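Local coordinates for methanol--corrinoid protein co-methyltransferase (Methanosarcina barkeri, PDB 2I2X), which transfers the methyl group of methanol to the cob(I)amide cofactor of its partner corrinoid protein MtaC, a zinc-dependent step of methanogenesis, at residues M299-Q305 with M356-R361. Numbering follows the deposited sequence.
Sequences MGNLVMQ and MMLSDR
Asp360 turns its carboxylate onto the loop backbone leading into the 3-10 turn at 302-304, where OD2 accepts two consecutive backbone amides. Asn301 N lies 2.7 Å from Asp360 OD2, nearly in line with its C-O bond, whereas Leu302 N reaches the same Asp360 OD2 at 2.8 Å from the anti side, 33° out of the carboxylate plane and with the straighter N-H approach. The side chain takes this position with CG beside its own backbone N (chi1 -64°), while its other oxygen, OD1, forms a salt bridge with Arg363. Replacing this aspartate by an alanine would probably leave both amides without their shared acceptor and deprive Arg363 of this salt bridge.

Next to the carboxylate the fit is close: Leu302 CB sits 3.6 Å from Asp360 CB, and Leu302 CA approaches Met356 O at 3.2 Å in a CA-H...O contact. Met356 lies along the turn, its chain bent at the sulfur end, its CB 3.4 Å from Asn301 O and its SD 3.5 Å from Met304 CB. The side chains of Leu302 and Met357 meet less closely, CD1 to CG 4.3 Å, although Leu302 CD1 comes to 3.6 Å from Met357 O. Gln305 passes slantwise over Met357, its amide bonded to the backbone of Leu370 and Tyr372.

All the touching residues are buried, and no side of the contact faces solvent; Tyr335 of the second MtaB subunit packs on Asn301 and Asp360. The contact joins the C-terminal part of helix 349-361 to the loop between strands 285-287 and 309-311 of the TIM barrel, with Trp310 of strand 309-311 against Met304 and Tyr372 of helix 372-383 against Met357.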
# COMPACT_ATOMS: atom_id res chain seq x y z
N MET A 299 13.49 -10.33 -2.57
CA MET A 299 13.37 -10.71 -3.99
C MET A 299 12.14 -10.10 -4.66
O MET A 299 11.42 -10.79 -5.40
CB MET A 299 13.43 -12.25 -4.19
CG MET A 299 12.42 -13.12 -3.37
SD MET A 299 12.80 -13.16 -1.59
CE MET A 299 12.63 -14.96 -1.33
N GLY A 300 11.95 -8.78 -4.46
CA GLY A 300 10.72 -8.09 -4.82
C GLY A 300 10.32 -8.25 -6.28
O GLY A 300 9.13 -8.41 -6.57
N ASN A 301 11.31 -8.17 -7.19
CA ASN A 301 11.08 -8.20 -8.63
C ASN A 301 11.35 -9.58 -9.20
O ASN A 301 10.66 -10.03 -10.11
CB ASN A 301 11.98 -7.20 -9.36
CG ASN A 301 11.60 -5.74 -9.14
OD1 ASN A 301 12.43 -4.92 -8.75
ND2 ASN A 301 10.36 -5.40 -9.42
N LEU A 302 12.36 -10.26 -8.68
CA LEU A 302 12.75 -11.53 -9.24
C LEU A 302 11.58 -12.53 -9.31
O LEU A 302 11.48 -13.27 -10.30
CB LEU A 302 13.91 -12.11 -8.45
CG LEU A 302 14.42 -13.51 -8.81
CD1 LEU A 302 15.86 -13.62 -8.48
CD2 LEU A 302 13.60 -14.59 -8.11
N VAL A 303 10.71 -12.56 -8.30
CA VAL A 303 9.62 -13.53 -8.27
C VAL A 303 8.57 -13.36 -9.38
O VAL A 303 7.69 -14.22 -9.54
CB VAL A 303 8.88 -13.52 -6.90
CG1 VAL A 303 9.74 -14.19 -5.82
CG2 VAL A 303 8.50 -12.08 -6.48
N MET A 304 8.63 -12.26 -10.13
CA MET A 304 7.65 -12.02 -11.19
C MET A 304 8.09 -12.78 -12.44
O MET A 304 7.28 -13.02 -13.37
CB MET A 304 7.52 -10.51 -11.55
CG MET A 304 6.77 -9.61 -10.55
SD MET A 304 6.47 -7.85 -10.99
CE MET A 304 8.13 -7.29 -10.73
N GLN A 305 9.37 -13.16 -12.45
CA GLN A 305 10.08 -13.63 -13.63
C GLN A 305 9.26 -14.65 -14.42
O GLN A 305 9.33 -14.70 -15.65
CB GLN A 305 11.43 -14.21 -13.21
CG GLN A 305 11.29 -15.53 -12.41
CD GLN A 305 12.53 -15.95 -11.64
OE1 GLN A 305 13.66 -15.66 -12.03
NE2 GLN A 305 12.31 -16.66 -10.55
N MET A 356 13.76 -8.55 -14.42
CA MET A 356 13.19 -8.82 -13.10
C MET A 356 14.10 -9.74 -12.32
O MET A 356 14.36 -9.50 -11.15
CB MET A 356 11.78 -9.43 -13.21
CG MET A 356 10.87 -8.61 -14.04
SD MET A 356 9.26 -9.32 -14.36
CE MET A 356 9.72 -10.91 -14.87
N MET A 357 14.63 -10.76 -12.99
CA MET A 357 15.46 -11.73 -12.33
C MET A 357 16.75 -11.04 -11.89
O MET A 357 17.11 -11.10 -10.72
CB MET A 357 15.72 -12.94 -13.26
CG MET A 357 16.69 -13.99 -12.73
SD MET A 357 18.45 -13.52 -12.75
CE MET A 357 18.76 -13.36 -14.53
N LEU A 358 17.43 -10.39 -12.83
CA LEU A 358 18.75 -9.78 -12.55
C LEU A 358 18.72 -8.72 -11.43
O LEU A 358 19.69 -8.57 -10.64
CB LEU A 358 19.39 -9.21 -13.84
CG LEU A 358 20.80 -8.63 -13.69
CD1 LEU A 358 21.77 -9.68 -13.11
CD2 LEU A 358 21.34 -8.08 -15.02
N SER A 359 17.61 -7.98 -11.38
CA SER A 359 17.30 -7.03 -10.29
C SER A 359 17.70 -7.54 -8.90
O SER A 359 18.31 -6.83 -8.09
CB SER A 359 15.80 -6.74 -10.31
OG SER A 359 15.38 -6.08 -9.12
N ASP A 360 17.34 -8.78 -8.63
CA ASP A 360 17.46 -9.30 -7.28
C ASP A 360 18.43 -10.46 -7.17
O ASP A 360 18.74 -10.85 -6.05
CB ASP A 360 16.08 -9.74 -6.78
CG ASP A 360 15.10 -8.58 -6.67
OD1 ASP A 360 15.57 -7.45 -6.46
OD2 ASP A 360 13.87 -8.79 -6.77
N ARG A 361 18.92 -11.00 -8.29
CA ARG A 361 19.83 -12.13 -8.26
C ARG A 361 20.94 -11.99 -7.19
O ARG A 361 21.33 -13.01 -6.57
CB ARG A 361 20.45 -12.48 -9.66
CG ARG A 361 21.69 -13.44 -9.57
CD ARG A 361 22.36 -13.84 -10.91
NE ARG A 361 21.41 -14.68 -11.55
CZ ARG A 361 21.55 -15.94 -11.93
NH1 ARG A 361 22.70 -16.59 -11.82
NH2 ARG A 361 20.49 -16.52 -12.48